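Local structure of HD domain-containing protein (Aquifex aeolicus, 2HEK) at residues R204-F209 with I325-S330; N208-R213 with A344-I349. The protein is of unknown function but binds zinc and GDP and is probably a metal-dependent HD-domain phosphohydrolase, possibly a dGTPase. All blocks are in the same frame, centred on the assembly; numbering follows the deposited sequence.

Interaction 1: R204-F209 with I325-S330; sequences RALENF and IYVLSS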
loop_
_atom_site.group_PDB
_atom_site.type_symbol
_atom_site.label_atom_id
_atom_site.label_comp_id
_atom_site.label_asym_id
_atom_site.label_seq_id
_atom_site.Cartn_x
_atom_site.Cartn_y
_atom_site.Cartn_z
ATOM N N ARG A 204 -9.938 -13.305 13.564
ATOM C CA ARG A 204 -9.510 -13.134 12.173
ATOM C C ARG A 204 -8.078 -12.614 12.073
ATOM O O ARG A 204 -7.289 -13.117 11.275
ATOM C CB ARG A 204 -10.434 -12.164 11.443
ATOM C CG ARG A 204 -11.923 -12.530 11.490
ATOM C CD ARG A 204 -12.267 -13.649 10.548
ATOM N NE ARG A 204 -12.159 -14.976 11.132
ATOM C CZ ARG A 204 -13.128 -15.548 11.843
ATOM N NH1 ARG A 204 -14.260 -14.884 12.072
ATOM N NH2 ARG A 204 -12.966 -16.775 12.335
ATOM N N ALA A 205 -7.743 -11.594 12.866
ATOM C CA ALA A 205 -6.362 -11.090 12.902
ATOM C C ALA A 205 -5.387 -12.190 13.304
ATOM O O ALA A 205 -4.261 -12.226 12.808
ATOM C CB ALA A 205 -6.229 -9.883 13.838
ATOM N N LEU A 206 -5.783 -13.075 14.220
ATOM C CA LEU A 206 -4.892 -14.203 14.606
ATOM C C LEU A 206 -4.716 -15.208 13.458
ATOM O O LEU A 206 -3.609 -15.649 13.174
ATOM C CB LEU A 206 -5.437 -14.935 15.854
ATOM C CG LEU A 206 -4.702 -16.209 16.304
ATOM C CD1 LEU A 206 -3.237 -15.944 16.697
ATOM C CD2 LEU A 206 -5.479 -16.946 17.432
ATOM N N GLU A 207 -5.830 -15.587 12.817
ATOM C CA GLU A 207 -5.792 -16.397 11.601
ATOM C C GLU A 207 -4.843 -15.763 10.576
ATOM O O GLU A 207 -4.014 -16.456 9.997
ATOM C CB GLU A 207 -7.230 -16.521 11.013
ATOM C CG GLU A 207 -8.105 -17.480 11.866
ATOM C CD GLU A 207 -9.548 -17.618 11.394
ATOM O OE1 GLU A 207 -10.000 -16.789 10.576
ATOM O OE2 GLU A 207 -10.219 -18.564 11.875
ATOM N N ASN A 208 -4.979 -14.464 10.319
ATOM C CA ASN A 208 -4.132 -13.817 9.328
ATOM C C ASN A 208 -2.646 -13.913 9.729
ATOM O O ASN A 208 -1.770 -14.168 8.903
ATOM C CB ASN A 208 -4.509 -12.334 9.166
ATOM C CG ASN A 208 -3.552 -11.614 8.250
ATOM O OD1 ASN A 208 -3.443 -11.961 7.101
ATOM N ND2 ASN A 208 -2.796 -10.664 8.778
ATOM N N PHE A 209 -2.371 -13.682 11.001
ATOM C CA PHE A 209 -0.993 -13.760 11.515
ATOM C C PHE A 209 -0.379 -15.142 11.280
ATOM O O PHE A 209 0.736 -15.252 10.763
ATOM C CB PHE A 209 -0.993 -13.374 13.008
ATOM C CG PHE A 209 0.333 -13.554 13.662
ATOM C CD1 PHE A 209 1.355 -12.640 13.438
ATOM C CD2 PHE A 209 0.589 -14.685 14.440
ATOM C CE1 PHE A 209 2.638 -12.823 14.026
ATOM C CE2 PHE A 209 1.867 -14.884 15.044
ATOM C CZ PHE A 209 2.891 -13.933 14.828
ATOM N N ILE A 325 -2.359 -21.435 22.032
ATOM C CA ILE A 325 -2.777 -20.041 22.005
ATOM C C ILE A 325 -4.201 -19.893 22.524
ATOM O O ILE A 325 -5.095 -20.599 22.078
ATOM C CB ILE A 325 -2.695 -19.389 20.575
ATOM C CG1 ILE A 325 -1.244 -19.439 20.041
ATOM C CG2 ILE A 325 -3.222 -17.931 20.654
ATOM C CD1 ILE A 325 -1.105 -18.977 18.546
ATOM N N TYR A 326 -4.391 -18.939 23.434
ATOM C CA TYR A 326 -5.696 -18.700 24.039
ATOM C C TYR A 326 -6.447 -17.510 23.481
ATOM O O TYR A 326 -5.867 -16.478 23.139
ATOM C CB TYR A 326 -5.549 -18.542 25.548
ATOM C CG TYR A 326 -5.082 -19.796 26.227
ATOM C CD1 TYR A 326 -3.755 -19.951 26.595
ATOM C CD2 TYR A 326 -5.967 -20.834 26.487
ATOM C CE1 TYR A 326 -3.318 -21.102 27.213
ATOM C CE2 TYR A 326 -5.546 -21.990 27.114
ATOM C CZ TYR A 326 -4.225 -22.118 27.468
ATOM O OH TYR A 326 -3.800 -23.270 28.090
ATOM N N VAL A 327 -7.749 -17.692 23.385
ATOM C CA VAL A 327 -8.656 -16.692 22.909
ATOM C C VAL A 327 -9.676 -16.486 24.021
ATOM O O VAL A 327 -10.240 -17.454 24.523
ATOM C CB VAL A 327 -9.359 -17.150 21.610
ATOM C CG1 VAL A 327 -10.474 -16.184 21.253
ATOM C CG2 VAL A 327 -8.321 -17.248 20.436
ATOM N N LEU A 328 -9.899 -15.233 24.406
ATOM C CA LEU A 328 -10.892 -14.912 25.427
ATOM C C LEU A 328 -12.249 -14.739 24.789
ATOM O O LEU A 328 -12.477 -13.794 24.034
ATOM C CB LEU A 328 -10.498 -13.656 26.213
ATOM C CG LEU A 328 -11.415 -13.217 27.364
ATOM C CD1 LEU A 328 -11.361 -14.186 28.547
ATOM C CD2 LEU A 328 -11.031 -11.848 27.803
ATOM N N SER A 329 -13.140 -15.678 25.095
ATOM C CA SER A 329 -14.508 -15.682 24.595
ATOM C C SER A 329 -15.467 -15.067 25.611
ATOM O O SER A 329 -15.066 -14.732 26.729
ATOM C CB SER A 329 -14.942 -17.117 24.313
ATOM O OG SER A 329 -16.300 -17.149 23.899
ATOM N N SER A 330 -16.733 -14.919 25.227
ATOM C CA SER A 330 -17.765 -14.517 26.188
ATOM C C SER A 330 -17.981 -15.608 27.259
ATOM O O SER A 330 -18.352 -15.308 28.396
ATOM C CB SER A 330 -19.075 -14.135 25.483
ATOM O OG SER A 330 -19.426 -15.077 24.482
#

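Interaction 2: N208-R213 with A344-I349; sequences NFLISR and ASLKPI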
loop_
_atom_site.group_PDB
_atom_site.type_symbol
_atom_site.label_atom_id
_atom_site.label_comp_id
_atom_site.label_asym_id
_atom_site.label_seq_id
_atom_site.Cartn_x
_atom_site.Cartn_y
_atom_site.Cartn_z
ATOM N N ASN A 208 -4.979 -14.464 10.319
ATOM C CA ASN A 208 -4.132 -13.817 9.328
ATOM C C ASN A 208 -2.646 -13.913 9.729
ATOM O O ASN A 208 -1.770 -14.168 8.903
ATOM C CB ASN A 208 -4.509 -12.334 9.166
ATOM C CG ASN A 208 -3.552 -11.614 8.250
ATOM O OD1 ASN A 208 -3.443 -11.961 7.101
ATOM N ND2 ASN A 208 -2.796 -10.664 8.778
ATOM N N PHE A 209 -2.371 -13.682 11.001
ATOM C CA PHE A 209 -0.993 -13.760 11.515
ATOM C C PHE A 209 -0.379 -15.142 11.280
ATOM O O PHE A 209 0.736 -15.252 10.763
ATOM C CB PHE A 209 -0.993 -13.374 13.008
ATOM C CG PHE A 209 0.333 -13.554 13.662
ATOM C CD1 PHE A 209 1.355 -12.640 13.438
ATOM C CD2 PHE A 209 0.589 -14.685 14.440
ATOM C CE1 PHE A 209 2.638 -12.823 14.026
ATOM C CE2 PHE A 209 1.867 -14.884 15.044
ATOM C CZ PHE A 209 2.891 -13.933 14.828
ATOM N N LEU A 210 -1.104 -16.207 11.617
ATOM C CA LEU A 210 -0.599 -17.575 11.417
ATOM C C LEU A 210 -0.400 -17.937 9.941
ATOM O O LEU A 210 0.558 -18.634 9.615
ATOM C CB LEU A 210 -1.524 -18.623 12.095
ATOM C CG LEU A 210 -1.675 -18.388 13.613
ATOM C CD1 LEU A 210 -2.883 -19.179 14.111
ATOM C CD2 LEU A 210 -0.355 -18.804 14.364
ATOM N N ILE A 211 -1.301 -17.470 9.065
ATOM C CA ILE A 211 -1.156 -17.683 7.612
ATOM C C ILE A 211 0.038 -16.901 7.075
ATOM O O ILE A 211 0.846 -17.413 6.247
ATOM C CB ILE A 211 -2.391 -17.216 6.812
ATOM C CG1 ILE A 211 -3.644 -18.007 7.195
ATOM C CG2 ILE A 211 -2.112 -17.371 5.321
ATOM C CD1 ILE A 211 -3.521 -19.499 7.084
ATOM N N SER A 212 0.183 -15.664 7.536
ATOM C CA SER A 212 1.346 -14.867 7.111
ATOM C C SER A 212 2.645 -15.567 7.521
ATOM O O SER A 212 3.623 -15.630 6.749
ATOM C CB SER A 212 1.221 -13.431 7.609
ATOM O OG SER A 212 1.757 -13.290 8.935
ATOM N N ARG A 213 2.666 -16.147 8.715
ATOM C CA ARG A 213 3.846 -16.910 9.146
ATOM C C ARG A 213 4.080 -18.146 8.262
ATOM O O ARG A 213 5.223 -18.447 7.857
ATOM C CB ARG A 213 3.674 -17.299 10.623
ATOM C CG ARG A 213 4.825 -18.017 11.229
ATOM C CD ARG A 213 4.498 -18.365 12.726
ATOM N NE ARG A 213 5.662 -18.995 13.371
ATOM C CZ ARG A 213 5.840 -20.318 13.484
ATOM N NH1 ARG A 213 4.927 -21.175 13.003
ATOM N NH2 ARG A 213 6.924 -20.791 14.078
ATOM N N ALA A 344 -7.697 -24.936 13.793
ATOM C CA ALA A 344 -7.774 -26.345 14.191
ATOM C C ALA A 344 -7.240 -27.257 13.099
ATOM O O ALA A 344 -6.759 -28.363 13.390
ATOM C CB ALA A 344 -9.235 -26.740 14.511
ATOM N N SER A 345 -7.352 -26.797 11.854
ATOM C CA SER A 345 -7.047 -27.613 10.689
ATOM C C SER A 345 -5.681 -27.364 9.999
ATOM O O SER A 345 -5.298 -28.136 9.094
ATOM C CB SER A 345 -8.120 -27.363 9.650
ATOM O OG SER A 345 -7.790 -26.178 8.935
ATOM N N LEU A 346 -4.970 -26.290 10.367
ATOM C CA LEU A 346 -3.683 -25.967 9.733
ATOM C C LEU A 346 -2.680 -27.101 9.929
ATOM O O LEU A 346 -2.354 -27.461 11.051
ATOM C CB LEU A 346 -3.080 -24.678 10.311
ATOM C CG LEU A 346 -3.857 -23.373 10.055
ATOM C CD1 LEU A 346 -3.326 -22.205 10.929
ATOM C CD2 LEU A 346 -3.781 -23.011 8.553
ATOM N N LYS A 347 -2.192 -27.654 8.830
ATOM C CA LYS A 347 -1.268 -28.776 8.888
ATOM C C LYS A 347 0.194 -28.281 8.992
ATOM O O LYS A 347 0.511 -27.182 8.537
ATOM C CB LYS A 347 -1.481 -29.678 7.664
ATOM C CG LYS A 347 -2.848 -30.402 7.634
ATOM C CD LYS A 347 -3.103 -31.115 6.280
ATOM C CE LYS A 347 -4.201 -32.196 6.403
ATOM N NZ LYS A 347 -4.472 -32.915 5.111
ATOM N N PRO A 348 1.080 -29.086 9.607
ATOM C CA PRO A 348 2.493 -28.713 9.653
ATOM C C PRO A 348 3.165 -28.739 8.280
ATOM O O PRO A 348 2.705 -29.404 7.351
ATOM C CB PRO A 348 3.116 -29.776 10.556
ATOM C CG PRO A 348 2.193 -30.975 10.410
ATOM C CD PRO A 348 0.822 -30.367 10.294
ATOM N N ILE A 349 4.228 -27.967 8.147
ATOM C CA ILE A 349 5.022 -28.000 6.930
ATOM C C ILE A 349 5.999 -29.168 7.069
ATOM O O ILE A 349 6.714 -29.259 8.061
ATOM C CB ILE A 349 5.785 -26.645 6.740
ATOM C CG1 ILE A 349 4.784 -25.493 6.546
ATOM C CG2 ILE A 349 6.854 -26.737 5.598
ATOM C CD1 ILE A 349 5.368 -24.071 6.934
#

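Interaction 1: R204-F209 with I325-S330
Helix 203-221 packs on one side of a four-stranded mixed sheet, where Leu206 meets Val327 of strand 326-329 and Ile325 just before it. Strand 326-329 is an inner strand there, with backbone hydrogen bonds from Tyr326 and Leu328 to Val198 and from Val327 to Lys334. The two backbones stay apart: the nearest CA atoms, Leu206 CA and Val327 CA, are 9.5 Å apart, and side chains make the contact. Leu206 sends CG anti to its own N (chi1 174°), which carries both methyls toward the strand. Its CD2 is the forked contact, 4.1 Å from Ile325 CG2 and equally 4.1 Å from Val327 CG2. The other branch meets the far end of the isoleucine, with Leu206 CD1 4.1 Å from Ile325 CD1; these two side chains pass each other running in opposite senses. Phe158, Ala336 and Ile343 also touch Leu206. Within the same turn, Arg204 NE donates to Glu207 OE1 at 2.9 Å, nearly straight (166°), the acceptor lying close to the guanidinium plane. Glu207 OE2 is also hydrogen-bonded to Ser340 OG. No hydrogen bond crosses between the segments, and all three touching residues are buried. The helix is thus held on the sheet by methyl-to-methyl van der Waals packing, while the Arg204-Glu207 ion pair takes no part across the segments.

Interaction 2: N208-R213 with A344-I349
Leu346 and Ile211 cross at about a right angle, and this crossing brings the loop after helix 341-345 against helix 203-221. The closest approach is between the ends of the two side chains, Ile211 CD1 to Leu346 CD2 at 3.8 Å, whereas the nearest CA atoms, Ile211 CA and Leu346 CA, stand 8.9 Å apart. Ile211 leaves its backbone at a slant to the loop rather than facing it; the bent end of its side chain, with CD1 turned back at chi2 -55°, brings that methyl to Leu346. Leu346 is different, for its CB already points at the helix. Its two methyls divide the work: CD1, the branch extended away from CA (chi2 168°), comes alongside the base of Leu210, where Leu346 CD1 lies 4.2 Å from Leu210 CB, and CD2 takes the isoleucine. The leucine therefore straddles two consecutive helix residues. Leu342 of the second subunit packs on both Ile211 and Leu346, and Lys347 N forms a hydrogen bond with Ser345 OG of that subunit, so the contact borders the subunit interface. Within the helix, Ser212 OG donates to Phe209 O at 2.9 Å, tilted 24° from the carbonyl plane, and Arg213 N reaches the same oxygen at 3.0 Å from the same face. That bond to its own helix, together with one to Tyr182 OH, provides the buried Ser212 hydroxyl with polar partners. Across the two segments there is no hydrogen bond or salt bridge; aliphatic contact alone joins them.

In the fold
Interactions 1 and 2 use successive turns of helix 203-221, overlapping at Asn208 and Phe209, with centres about 12 Å apart. They meet directly: Ile325 CD1 of the first lies 4.3 Å from Leu210 CD2 of the second, so the two apolar patches join along the helix. Between them the helix is packed on a strand of the mixed sheet and on the loop leading into strand 349-356. Both contacts touch the second subunit. They lie away from the zinc and GDP sites, although Leu206, Phe209 and Ile325 touch Phe158, three residues before the zinc ligand Asp161, and Arg213 packs on Arg162, which follows that ligand.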